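Local coordinates for protein glycerol Dehydrogenase (Unidentified, PDB 5XN8) that probably catalyses the NAD-dependent, reversible oxidation of glycerol to dihydroxyacetone, as a metal-containing member of the iron-containing alcohol dehydrogenase family, at residues Lys10-Pro15 with Gly22-Asn27; Ser31-Ala36 with Ile77-Gln82; Cys68-Ile73 with Glu139-Pro144; Ala160-Leu165 with Leu219-Gly224; Lys327-Glu332 with Glu346-Ala351. All blocks are in the same frame, centred on the assembly; numbering follows the deposited sequence.

Interaction 1 (Lys10-Pro15 with Gly22-Asn27)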
# COMPACT_ATOMS: atom_id res chain seq x y z
N LYS A 10 -15.97 -1.32 39.78
CA LYS A 10 -14.56 -1.72 39.66
C LYS A 10 -14.44 -3.13 39.09
O LYS A 10 -15.22 -4.01 39.44
CB LYS A 10 -13.85 -1.67 41.02
CG LYS A 10 -13.57 -0.27 41.53
CD LYS A 10 -12.50 -0.25 42.61
CE LYS A 10 -12.53 1.07 43.36
NZ LYS A 10 -13.71 1.21 44.26
N TYR A 11 -13.45 -3.33 38.23
CA TYR A 11 -13.15 -4.64 37.64
C TYR A 11 -11.68 -4.95 37.92
O TYR A 11 -10.82 -4.19 37.52
CB TYR A 11 -13.48 -4.63 36.15
CG TYR A 11 -12.99 -5.84 35.40
CD1 TYR A 11 -13.76 -6.99 35.28
CD2 TYR A 11 -11.74 -5.83 34.79
CE1 TYR A 11 -13.31 -8.08 34.58
CE2 TYR A 11 -11.27 -6.93 34.11
CZ TYR A 11 -12.07 -8.06 34.00
OH TYR A 11 -11.60 -9.16 33.32
N LEU A 12 -11.42 -6.03 38.65
CA LEU A 12 -10.06 -6.42 39.04
C LEU A 12 -9.67 -7.70 38.34
O LEU A 12 -10.49 -8.61 38.19
CB LEU A 12 -9.98 -6.66 40.56
CG LEU A 12 -9.99 -5.45 41.49
CD1 LEU A 12 -11.36 -4.80 41.55
CD2 LEU A 12 -9.53 -5.89 42.87
N GLN A 13 -8.40 -7.80 37.93
CA GLN A 13 -7.93 -8.99 37.23
C GLN A 13 -6.43 -9.22 37.36
O GLN A 13 -5.65 -8.33 37.08
CB GLN A 13 -8.30 -8.90 35.75
CG GLN A 13 -7.88 -10.13 34.95
CD GLN A 13 -8.04 -9.90 33.47
OE1 GLN A 13 -9.12 -9.52 33.01
NE2 GLN A 13 -6.96 -10.09 32.71
N GLY A 14 -6.04 -10.44 37.73
CA GLY A 14 -4.64 -10.83 37.80
C GLY A 14 -4.43 -12.08 38.63
O GLY A 14 -5.39 -12.65 39.15
N PRO A 15 -3.17 -12.52 38.76
CA PRO A 15 -2.85 -13.61 39.69
C PRO A 15 -3.23 -13.26 41.12
O PRO A 15 -2.99 -12.14 41.56
CB PRO A 15 -1.32 -13.74 39.55
CG PRO A 15 -1.04 -13.29 38.17
CD PRO A 15 -2.02 -12.17 37.91
N GLY A 22 -9.58 -7.53 48.95
CA GLY A 22 -10.06 -7.05 50.24
C GLY A 22 -9.86 -5.56 50.49
O GLY A 22 -10.69 -4.93 51.15
N ALA A 23 -8.76 -5.02 49.98
CA ALA A 23 -8.46 -3.58 50.10
C ALA A 23 -9.60 -2.72 49.58
O ALA A 23 -10.03 -1.78 50.24
CB ALA A 23 -7.16 -3.25 49.37
N TYR A 24 -10.11 -3.08 48.40
CA TYR A 24 -11.18 -2.33 47.76
C TYR A 24 -12.55 -2.68 48.36
O TYR A 24 -13.42 -1.82 48.47
CB TYR A 24 -11.20 -2.57 46.25
CG TYR A 24 -9.89 -2.23 45.55
CD1 TYR A 24 -8.88 -3.17 45.45
CD2 TYR A 24 -9.69 -0.98 44.94
CE1 TYR A 24 -7.69 -2.89 44.78
CE2 TYR A 24 -8.51 -0.68 44.28
CZ TYR A 24 -7.51 -1.64 44.20
OH TYR A 24 -6.33 -1.36 43.54
N ALA A 25 -12.72 -3.95 48.74
CA ALA A 25 -13.98 -4.43 49.34
C ALA A 25 -14.26 -3.79 50.69
O ALA A 25 -15.41 -3.46 50.99
CB ALA A 25 -13.95 -5.95 49.46
N LYS A 26 -13.22 -3.62 51.50
CA LYS A 26 -13.30 -2.93 52.79
C LYS A 26 -14.08 -1.60 52.75
O LYS A 26 -14.82 -1.29 53.69
CB LYS A 26 -11.89 -2.70 53.35
CG LYS A 26 -11.82 -1.98 54.69
CD LYS A 26 -10.45 -2.01 55.37
CE LYS A 26 -9.26 -2.44 54.49
NZ LYS A 26 -8.11 -2.85 55.34
N ASN A 27 -13.89 -0.82 51.68
CA ASN A 27 -14.59 0.46 51.49
C ASN A 27 -16.07 0.32 51.08
O ASN A 27 -16.82 1.29 51.18
CB ASN A 27 -13.86 1.32 50.45
CG ASN A 27 -12.45 1.69 50.87
OD1 ASN A 27 -11.48 1.38 50.19
ND2 ASN A 27 -12.33 2.36 52.01
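The closest backbone approach between Lys10-Pro15 and Gly22-Asn27 is 8.8 Å, from Lys10 CA to Tyr24 CA, so side chains must bridge the gap. Strand 10-14 is one of the two edge strands, within this chain, of the parallel sheet in the alpha/beta part of the dehydrogenase fold, and helix 22-25 comes next but one along the chain, after the short helix 17-20. Tyr24 does the bridging: its CB points at the strand and its ring is met along both flanks. On one flank, the aliphatic end of Lys10 reaches the ring obliquely, the two side chains crossing at about a right angle, with Lys10 CD 3.7 Å and Lys10 CE 3.8 Å from Tyr24 CD2. Lys10 is extended until its last torsion (chi4 72°); its NZ hydrogen-bonds to the carbonyl O of Pro144 of the second subunit, while CD and CE lie against the ring. That subunit also pairs a strand antiparallel to residues 10-13, so the sheet continues across the interface. Met149 of strand 149-153 touches both Leu12 and Tyr24. On the other flank, Leu12 CD2 is 3.8 Å from Tyr24 CD1 and 4.0 Å from Tyr24 CE1.

Interaction 2 (Ser31-Ala36 with Ile77-Gln82)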
# COMPACT_ATOMS: atom_id res chain seq x y z
N SER A 31 -18.82 -5.88 56.51
CA SER A 31 -19.02 -7.33 56.55
C SER A 31 -19.68 -7.86 55.28
O SER A 31 -20.43 -7.14 54.62
CB SER A 31 -19.83 -7.73 57.80
OG SER A 31 -21.15 -7.24 57.73
N PHE A 32 -19.41 -9.13 54.98
CA PHE A 32 -19.86 -9.76 53.74
C PHE A 32 -20.47 -11.15 53.94
O PHE A 32 -19.96 -11.96 54.70
CB PHE A 32 -18.71 -9.83 52.74
CG PHE A 32 -18.51 -8.56 51.96
CD1 PHE A 32 -19.25 -8.32 50.81
CD2 PHE A 32 -17.62 -7.59 52.40
CE1 PHE A 32 -19.08 -7.13 50.10
CE2 PHE A 32 -17.45 -6.41 51.70
CZ PHE A 32 -18.18 -6.18 50.55
N PHE A 33 -21.55 -11.39 53.22
CA PHE A 33 -22.22 -12.68 53.14
C PHE A 33 -21.70 -13.40 51.89
O PHE A 33 -22.02 -13.01 50.77
CB PHE A 33 -23.72 -12.44 53.06
CG PHE A 33 -24.55 -13.69 52.99
CD1 PHE A 33 -24.84 -14.41 54.13
CD2 PHE A 33 -25.09 -14.11 51.77
CE1 PHE A 33 -25.62 -15.55 54.07
CE2 PHE A 33 -25.88 -15.24 51.71
CZ PHE A 33 -26.14 -15.97 52.86
N VAL A 34 -20.89 -14.43 52.09
CA VAL A 34 -20.19 -15.12 51.00
C VAL A 34 -20.92 -16.41 50.61
O VAL A 34 -21.20 -17.22 51.48
CB VAL A 34 -18.74 -15.46 51.42
CG1 VAL A 34 -17.90 -15.90 50.22
CG2 VAL A 34 -18.09 -14.29 52.14
N ILE A 35 -21.22 -16.59 49.32
CA ILE A 35 -21.87 -17.84 48.85
C ILE A 35 -21.10 -18.56 47.75
O ILE A 35 -20.48 -17.94 46.88
CB ILE A 35 -23.34 -17.62 48.40
CG1 ILE A 35 -23.43 -16.79 47.11
CG2 ILE A 35 -24.13 -16.94 49.51
CD1 ILE A 35 -24.84 -16.68 46.56
N ALA A 36 -21.17 -19.90 47.80
CA ALA A 36 -20.54 -20.78 46.82
C ALA A 36 -21.08 -22.21 46.99
O ALA A 36 -21.52 -22.59 48.07
CB ALA A 36 -19.03 -20.77 47.00
N ILE A 77 -31.35 -15.11 51.59
CA ILE A 77 -31.70 -13.81 52.18
C ILE A 77 -32.06 -13.94 53.66
O ILE A 77 -31.56 -13.18 54.48
CB ILE A 77 -32.85 -13.11 51.40
CG1 ILE A 77 -32.30 -12.55 50.08
CG2 ILE A 77 -33.47 -11.97 52.20
CD1 ILE A 77 -33.35 -12.21 49.05
N ALA A 78 -32.90 -14.93 53.98
CA ALA A 78 -33.30 -15.19 55.37
C ALA A 78 -32.11 -15.44 56.29
O ALA A 78 -32.09 -14.96 57.42
CB ALA A 78 -34.27 -16.37 55.43
N ILE A 79 -31.11 -16.17 55.80
CA ILE A 79 -29.88 -16.42 56.57
C ILE A 79 -29.02 -15.15 56.64
O ILE A 79 -28.42 -14.87 57.67
CB ILE A 79 -29.02 -17.59 55.99
CG1 ILE A 79 -29.83 -18.89 55.90
CG2 ILE A 79 -27.80 -17.83 56.88
CD1 ILE A 79 -29.16 -19.98 55.08
N LEU A 80 -28.96 -14.41 55.54
CA LEU A 80 -28.24 -13.13 55.51
C LEU A 80 -28.77 -12.17 56.58
O LEU A 80 -27.97 -11.61 57.33
CB LEU A 80 -28.31 -12.49 54.11
CG LEU A 80 -27.76 -11.05 53.95
CD1 LEU A 80 -27.08 -10.87 52.60
CD2 LEU A 80 -28.84 -9.99 54.13
N LYS A 81 -30.09 -12.02 56.64
CA LYS A 81 -30.76 -11.18 57.65
C LYS A 81 -30.41 -11.57 59.09
O LYS A 81 -30.20 -10.71 59.94
CB LYS A 81 -32.30 -11.25 57.50
CG LYS A 81 -32.88 -10.60 56.26
CD LYS A 81 -32.65 -9.11 56.12
CE LYS A 81 -33.43 -8.27 57.13
NZ LYS A 81 -33.39 -6.84 56.75
N GLN A 82 -30.36 -12.86 59.35
CA GLN A 82 -30.05 -13.42 60.67
C GLN A 82 -28.64 -13.03 61.14
O GLN A 82 -28.45 -12.76 62.32
CB GLN A 82 -30.19 -14.97 60.67
CG GLN A 82 -31.34 -15.70 61.45
CD GLN A 82 -32.37 -16.36 60.57
OE1 GLN A 82 -32.80 -15.75 59.61
NE2 GLN A 82 -32.80 -17.58 60.91
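Phe33 and Leu80 form the first shell of a helix-on-sheet contact in a beta-alpha-beta unit: helix 70-83 links strand 58-63 to strand 87-92 and passes over strand 31-36, which lies between those two in the parallel sheet. The helix comes close, with Phe33 CA and Leu80 CA 6.5 Å apart. Leu80 CB stands over the middle of one face of the Phe33 ring, 4.0 Å from its centroid and 9° off the normal, which is direct evidence for a CH-pi contact. The leucine then reaches back past the root of the ring, placing Leu80 CD1 3.7 Å from Phe33 CB and 3.8 Å from Phe33 CG. The helix backbone joins in, since Phe33 CE1 lies 3.8 Å from Leu80 N. Phe33 CG is turned opposite to its own backbone N (chi1 -180°), which carries the ring from the strand to the helix surface.

The next shell fixes both partners. Phe33 is held in the sheet by backbone hydrogen bonds to Gly87 and Val89, and Cys85 touches its side chain. Leu80 packs in turn on Ile103 and Gln107 of helix 94-107 and on Leu109, so one leucine joins two helices to the strand. Ile79 is looser and takes the rim of the ring: its CG2 lies near the ring plane, 4.2 Å from Phe33 CE1.

Interaction 3 (Cys68-Ile73 with Glu139-Pro144)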
# COMPACT_ATOMS: atom_id res chain seq x y z
N CYS A 68 -30.14 -20.96 40.53
CA CYS A 68 -30.53 -19.55 40.73
C CYS A 68 -32.05 -19.42 40.62
O CYS A 68 -32.58 -19.00 39.59
CB CYS A 68 -29.82 -18.65 39.71
SG CYS A 68 -30.15 -16.87 39.90
N SER A 69 -32.74 -19.80 41.69
CA SER A 69 -34.20 -19.78 41.75
C SER A 69 -34.68 -18.78 42.78
O SER A 69 -33.93 -18.42 43.68
CB SER A 69 -34.72 -21.18 42.09
OG SER A 69 -34.13 -21.67 43.27
N HIS A 70 -35.92 -18.34 42.64
CA HIS A 70 -36.55 -17.45 43.62
C HIS A 70 -36.56 -18.05 45.02
O HIS A 70 -36.31 -17.35 45.99
CB HIS A 70 -37.99 -17.09 43.20
CG HIS A 70 -38.07 -16.05 42.13
ND1 HIS A 70 -37.80 -14.72 42.37
CD2 HIS A 70 -38.40 -16.13 40.82
CE1 HIS A 70 -37.96 -14.03 41.25
NE2 HIS A 70 -38.31 -14.87 40.29
N VAL A 71 -36.82 -19.36 45.10
CA VAL A 71 -36.81 -20.10 46.38
C VAL A 71 -35.43 -20.04 47.03
O VAL A 71 -35.32 -19.78 48.23
CB VAL A 71 -37.25 -21.58 46.20
CG1 VAL A 71 -37.02 -22.39 47.47
CG2 VAL A 71 -38.71 -21.66 45.76
N GLU A 72 -34.39 -20.28 46.23
CA GLU A 72 -33.02 -20.28 46.74
C GLU A 72 -32.59 -18.89 47.20
O GLU A 72 -31.96 -18.76 48.25
CB GLU A 72 -32.05 -20.82 45.66
CG GLU A 72 -30.60 -21.01 46.10
CD GLU A 72 -30.41 -22.05 47.20
OE1 GLU A 72 -31.32 -22.87 47.45
OE2 GLU A 72 -29.32 -22.07 47.81
N ILE A 73 -32.95 -17.86 46.44
CA ILE A 73 -32.69 -16.45 46.80
C ILE A 73 -33.29 -16.14 48.17
O ILE A 73 -32.59 -15.63 49.05
CB ILE A 73 -33.23 -15.47 45.73
CG1 ILE A 73 -32.42 -15.57 44.43
CG2 ILE A 73 -33.23 -14.02 46.21
CD1 ILE A 73 -33.19 -15.12 43.21
N GLU A 139 -37.47 -16.56 34.06
CA GLU A 139 -37.47 -15.15 33.66
C GLU A 139 -36.07 -14.53 33.74
O GLU A 139 -35.11 -15.19 34.14
CB GLU A 139 -38.45 -14.35 34.54
CG GLU A 139 -38.20 -14.48 36.04
CD GLU A 139 -39.12 -13.62 36.89
OE1 GLU A 139 -39.32 -12.43 36.55
OE2 GLU A 139 -39.66 -14.12 37.90
N TYR A 140 -35.98 -13.26 33.33
CA TYR A 140 -34.79 -12.43 33.52
C TYR A 140 -35.09 -11.32 34.52
O TYR A 140 -36.11 -10.63 34.38
CB TYR A 140 -34.38 -11.76 32.21
CG TYR A 140 -33.81 -12.66 31.14
CD1 TYR A 140 -32.65 -13.41 31.36
CD2 TYR A 140 -34.40 -12.73 29.87
CE1 TYR A 140 -32.11 -14.22 30.37
CE2 TYR A 140 -33.87 -13.53 28.87
CZ TYR A 140 -32.73 -14.27 29.12
OH TYR A 140 -32.21 -15.05 28.12
N LEU A 141 -34.22 -11.13 35.50
CA LEU A 141 -34.25 -9.95 36.36
C LEU A 141 -33.13 -9.00 35.94
O LEU A 141 -31.95 -9.28 36.12
CB LEU A 141 -34.09 -10.34 37.84
CG LEU A 141 -35.22 -11.17 38.45
CD1 LEU A 141 -34.93 -11.40 39.92
CD2 LEU A 141 -36.60 -10.56 38.24
N ILE A 142 -33.54 -7.87 35.37
CA ILE A 142 -32.63 -6.80 34.98
C ILE A 142 -32.62 -5.80 36.13
O ILE A 142 -33.68 -5.34 36.54
CB ILE A 142 -33.09 -6.09 33.69
CG1 ILE A 142 -33.34 -7.09 32.56
CG2 ILE A 142 -32.09 -5.01 33.27
CD1 ILE A 142 -34.31 -6.59 31.51
N TYR A 143 -31.44 -5.48 36.64
CA TYR A 143 -31.28 -4.57 37.77
C TYR A 143 -30.91 -3.16 37.31
O TYR A 143 -30.35 -2.98 36.22
CB TYR A 143 -30.21 -5.08 38.74
CG TYR A 143 -30.41 -6.51 39.14
CD1 TYR A 143 -31.57 -6.90 39.81
CD2 TYR A 143 -29.48 -7.49 38.80
CE1 TYR A 143 -31.78 -8.22 40.16
CE2 TYR A 143 -29.68 -8.81 39.15
CZ TYR A 143 -30.83 -9.18 39.83
OH TYR A 143 -31.02 -10.49 40.16
N PRO A 144 -31.21 -2.15 38.14
CA PRO A 144 -30.71 -0.79 37.90
C PRO A 144 -29.19 -0.67 38.00
O PRO A 144 -28.61 0.19 37.33
CB PRO A 144 -31.36 0.04 39.02
CG PRO A 144 -32.52 -0.77 39.50
CD PRO A 144 -32.10 -2.20 39.32
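His70 and Glu139 join the first turn of helix 70-83 to strand 137-142 through a single hydrogen bond. From CB the histidine leaves its helix obliquely to the strand, and CG lies opposite the carbonyl carbon (chi1 -78°), a torsion that brings the far end of the imidazole closer than its root. Farther along the ring, His70 CE1 is 4.2 Å from Leu141 CD1, in an oblique approach. His70 CE1 and CD2, flanking NE2, are each 3.8 Å from Glu139 OE2. At the tip, His70 NE2 donates to Glu139 OE2 over 2.8 Å, with an angle of 152° at the hydrogen. The acceptor sits by the ring edge, somewhat tilted from the ring plane, whereas the donor reaches OE2 from above the carboxylate, 50° out of its plane. Glu139 meets the histidine with a chain extended beyond CG, and the two side chains run roughly perpendicular.

Behind His70, Ser69 caps the helix, its OG accepting from Glu72 N at 3.3 Å. Ile130 touches both His70 and Leu141. The pair is a His-carboxylate hydrogen bond between a capped helix N-terminus and a beta hairpin, whose other strand, 127-131, carries Leu127 and Tyr131, residues that probably bind NAD.

Interaction 4 (Ala160-Leu165 with Leu219-Gly224)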
# COMPACT_ATOMS: atom_id res chain seq x y z
N ALA A 160 -9.19 -24.11 35.23
CA ALA A 160 -10.49 -24.63 34.78
C ALA A 160 -10.36 -25.38 33.44
O ALA A 160 -9.46 -25.07 32.66
CB ALA A 160 -11.49 -23.50 34.64
N PRO A 161 -11.27 -26.34 33.17
CA PRO A 161 -11.26 -27.05 31.89
C PRO A 161 -11.23 -26.12 30.68
O PRO A 161 -11.97 -25.13 30.63
CB PRO A 161 -12.57 -27.85 31.91
CG PRO A 161 -12.81 -28.11 33.36
CD PRO A 161 -12.30 -26.88 34.08
N VAL A 162 -10.35 -26.44 29.72
CA VAL A 162 -10.10 -25.56 28.56
C VAL A 162 -11.37 -25.25 27.79
O VAL A 162 -11.53 -24.13 27.30
CB VAL A 162 -9.02 -26.14 27.61
CG1 VAL A 162 -9.44 -27.43 26.90
CG2 VAL A 162 -8.55 -25.08 26.61
N ARG A 163 -12.25 -26.23 27.68
CA ARG A 163 -13.55 -26.10 26.99
C ARG A 163 -14.38 -24.89 27.45
O ARG A 163 -15.07 -24.26 26.64
CB ARG A 163 -14.38 -27.38 27.15
CG ARG A 163 -15.58 -27.48 26.22
CD ARG A 163 -16.52 -28.63 26.59
NE ARG A 163 -17.84 -28.40 26.01
CZ ARG A 163 -18.91 -29.16 26.19
NH1 ARG A 163 -18.86 -30.26 26.95
NH2 ARG A 163 -20.06 -28.82 25.59
N LEU A 164 -14.33 -24.59 28.74
CA LEU A 164 -15.06 -23.45 29.30
C LEU A 164 -14.51 -22.11 28.81
O LEU A 164 -15.28 -21.22 28.45
CB LEU A 164 -15.08 -23.52 30.83
CG LEU A 164 -15.92 -24.68 31.37
CD1 LEU A 164 -15.44 -25.11 32.75
CD2 LEU A 164 -17.40 -24.32 31.40
N LEU A 165 -13.19 -21.96 28.77
CA LEU A 165 -12.56 -20.76 28.22
C LEU A 165 -12.86 -20.57 26.72
O LEU A 165 -13.05 -19.44 26.26
CB LEU A 165 -11.05 -20.81 28.42
CG LEU A 165 -10.28 -19.56 27.97
CD1 LEU A 165 -10.50 -18.40 28.93
CD2 LEU A 165 -8.81 -19.86 27.82
N LEU A 219 -3.88 -22.37 24.36
CA LEU A 219 -2.78 -23.29 24.63
C LEU A 219 -2.23 -23.13 26.04
O LEU A 219 -1.87 -24.12 26.68
CB LEU A 219 -1.66 -23.12 23.60
CG LEU A 219 -2.06 -23.51 22.17
CD1 LEU A 219 -0.98 -23.10 21.19
CD2 LEU A 219 -2.35 -25.00 22.03
N ALA A 220 -2.15 -21.89 26.51
CA ALA A 220 -1.82 -21.60 27.91
C ALA A 220 -2.86 -22.20 28.85
O ALA A 220 -2.51 -22.80 29.86
CB ALA A 220 -1.71 -20.09 28.13
N ALA A 221 -4.13 -22.01 28.50
CA ALA A 221 -5.24 -22.62 29.23
C ALA A 221 -5.19 -24.15 29.18
O ALA A 221 -5.48 -24.81 30.17
CB ALA A 221 -6.56 -22.12 28.70
N GLN A 222 -4.83 -24.71 28.03
CA GLN A 222 -4.62 -26.16 27.90
C GLN A 222 -3.58 -26.66 28.90
O GLN A 222 -3.81 -27.67 29.57
CB GLN A 222 -4.22 -26.54 26.47
CG GLN A 222 -4.05 -28.04 26.22
CD GLN A 222 -3.85 -28.36 24.74
OE1 GLN A 222 -4.62 -27.92 23.89
NE2 GLN A 222 -2.81 -29.12 24.43
N ALA A 223 -2.47 -25.94 29.03
CA ALA A 223 -1.41 -26.29 29.99
C ALA A 223 -1.76 -26.01 31.46
O ALA A 223 -1.06 -26.49 32.36
CB ALA A 223 -0.10 -25.60 29.62
N GLY A 224 -2.80 -25.22 31.70
CA GLY A 224 -3.24 -24.86 33.05
C GLY A 224 -2.54 -23.64 33.62
O GLY A 224 -2.53 -23.44 34.83
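Two helix ends meet here, the N-terminal turn of helix 162-185 and the C-terminal turn of helix 197-223, with Leu165 and Val162 on one side and Ala221 on the other. The backbones are near enough for small side chains to suffice: Val162 CA and Gln222 CA are 5.6 Å apart. Ala221 CB points at the partner helix and is met by two branched residues one helical turn apart. Leu165 CD2 presses on it at 3.3 Å, a tight carbon-carbon approach, while Val162 CG2 lies less closely at 4.1 Å. The same Val162 methyl is 4.0 Å from Gln222 N, so it rests against the helix backbone as well as the alanine. It is CG2, opposite the backbone N, that reaches helix 197-223, while CG1 sits between N and the carbonyl carbon (chi1 67°).

Helix 162-185 belongs to the helical part of the dehydrogenase fold and carries Asp171, which with His254 and His271 binds the zinc ion; Leu165 is about 11 Å from Asp171 between side chains. Leu165 also packs on Leu230 and Asn237 of helix 228-247. Gln222, at the margin of the contact, packs on Leu357 of the third subunit. Helix 197-223 ends in a Schellman motif at Gly224, whose phi is 87°. Gly224 N donates to Ala221 O at 3.1 Å, one of the bonds of that motif.

Interaction 5 (Lys327-Glu332 with Glu346-Ala351)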
# COMPACT_ATOMS: atom_id res chain seq x y z
N LYS A 327 -38.66 -20.09 13.98
CA LYS A 327 -39.87 -19.45 14.54
C LYS A 327 -39.62 -18.90 15.93
O LYS A 327 -40.01 -17.77 16.23
CB LYS A 327 -41.05 -20.42 14.62
CG LYS A 327 -41.61 -20.85 13.28
CD LYS A 327 -42.73 -21.90 13.43
CE LYS A 327 -43.94 -21.43 14.23
NZ LYS A 327 -44.91 -22.54 14.54
N ALA A 328 -38.99 -19.72 16.77
CA ALA A 328 -38.71 -19.33 18.15
C ALA A 328 -37.68 -18.20 18.23
O ALA A 328 -37.72 -17.41 19.18
CB ALA A 328 -38.25 -20.54 18.96
N THR A 329 -36.78 -18.12 17.25
CA THR A 329 -35.84 -17.01 17.09
C THR A 329 -36.55 -15.67 16.86
O THR A 329 -36.15 -14.66 17.43
CB THR A 329 -34.86 -17.25 15.92
OG1 THR A 329 -34.14 -18.47 16.13
CG2 THR A 329 -33.84 -16.12 15.78
N CYS A 330 -37.58 -15.68 16.02
CA CYS A 330 -38.30 -14.45 15.63
C CYS A 330 -39.50 -14.11 16.52
O CYS A 330 -40.29 -13.23 16.18
CB CYS A 330 -38.74 -14.55 14.17
SG CYS A 330 -37.34 -14.70 13.05
N ALA A 331 -39.62 -14.78 17.67
CA ALA A 331 -40.68 -14.52 18.63
C ALA A 331 -40.66 -13.07 19.11
O ALA A 331 -39.61 -12.44 19.17
CB ALA A 331 -40.56 -15.46 19.82
N GLU A 332 -41.83 -12.55 19.46
CA GLU A 332 -41.96 -11.17 19.93
C GLU A 332 -41.11 -10.95 21.19
O GLU A 332 -41.17 -11.74 22.13
CB GLU A 332 -43.42 -10.83 20.20
CG GLU A 332 -43.68 -9.34 20.39
CD GLU A 332 -44.97 -9.05 21.14
OE1 GLU A 332 -45.25 -9.73 22.15
OE2 GLU A 332 -45.69 -8.12 20.73
N GLU A 346 -38.51 -17.44 7.73
CA GLU A 346 -37.96 -18.03 6.49
C GLU A 346 -36.49 -17.66 6.27
O GLU A 346 -35.69 -18.50 5.87
CB GLU A 346 -38.78 -17.63 5.26
CG GLU A 346 -40.19 -18.21 5.19
CD GLU A 346 -41.27 -17.38 5.90
OE1 GLU A 346 -40.94 -16.48 6.72
OE2 GLU A 346 -42.46 -17.68 5.66
N GLN A 347 -36.13 -16.42 6.55
CA GLN A 347 -34.77 -15.93 6.28
C GLN A 347 -33.77 -16.33 7.37
O GLN A 347 -32.57 -16.39 7.10
CB GLN A 347 -34.76 -14.43 5.94
CG GLN A 347 -34.23 -13.47 6.99
CD GLN A 347 -34.32 -12.01 6.55
OE1 GLN A 347 -35.25 -11.62 5.81
NE2 GLN A 347 -33.37 -11.17 7.02
N VAL A 348 -34.24 -16.59 8.60
CA VAL A 348 -33.39 -17.22 9.63
C VAL A 348 -33.17 -18.73 9.34
O VAL A 348 -32.06 -19.23 9.53
CB VAL A 348 -33.96 -17.00 11.07
CG1 VAL A 348 -33.32 -17.91 12.12
CG2 VAL A 348 -33.79 -15.55 11.48
N HIS A 349 -34.21 -19.43 8.91
CA HIS A 349 -34.10 -20.83 8.46
C HIS A 349 -33.04 -20.92 7.34
O HIS A 349 -32.10 -21.71 7.43
CB HIS A 349 -35.48 -21.34 8.01
CG HIS A 349 -35.49 -22.67 7.33
ND1 HIS A 349 -35.31 -22.82 5.97
CD2 HIS A 349 -35.75 -23.92 7.81
CE1 HIS A 349 -35.41 -24.10 5.65
NE2 HIS A 349 -35.67 -24.79 6.75
N ALA A 350 -33.19 -20.05 6.35
CA ALA A 350 -32.24 -19.91 5.24
C ALA A 350 -30.80 -19.71 5.67
O ALA A 350 -29.88 -20.39 5.18
CB ALA A 350 -32.66 -18.74 4.35
N ALA A 351 -30.60 -18.76 6.58
CA ALA A 351 -29.27 -18.44 7.06
C ALA A 351 -28.62 -19.61 7.79
O ALA A 351 -27.45 -19.92 7.55
CB ALA A 351 -29.32 -17.21 7.96
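Val348 of helix 345-363 sends one methyl to each of two residues: Thr329, the last residue of helix 318-329, and Cys330 just after it. The helices keep some distance, with Thr329 CA and Val348 CA 7.9 Å apart, and the contact is made by side chains. The inner half is the better enclosed. Val348 CG1 lies 4.1 Å from both Thr329 CG2 and Thr329 OG1, so it faces the forked end of the threonine, and Ile336 touches both residues. Thr329 also packs on Ala255 and Ile256 of helix 252-260, the helix that carries the zinc ligand His254.

The Cys330 side is less enclosed: one atom, SG, directed there by a chi1 of -62°, meets Val348 CG2 at a similar 4.0 Å, and the residue is partly exposed. The charged Lys327 and Glu346 lie at the surface nearby, with CB atoms directed away from the contact.

Thr329 OG1 hydrogen-bonds to Val325 O, one turn back in its own helix, so its polar group is satisfied there. What crosses to Val348 is therefore van der Waals contact, mostly of methyls and a thiol, which relies on shape and burial instead of directed bonds.

In the fold
Interactions 1, 2 and 3 come first along the chain, in its alpha/beta part; interactions 4 and 5 follow in the helical part. Interactions 1 and 2 reach the same parallel sheet, with centres 20 Å apart, and touch where Ala25 O lies 3.7 Å from Phe32 CE2. Interactions 2 and 3 share helix 70-83; their segments alternate along the chain, with centres 16 Å apart. Interactions 4 and 5, with centres 34 Å apart, use different helices; helix 162-185 of interaction 4 carries the zinc ligand Asp171, and Thr329 of interaction 5 is about 9 Å from the zinc ligand His254 between side chains. The five thus sample both halves of the dehydrogenase, between which the probable NAD site and the metal lie.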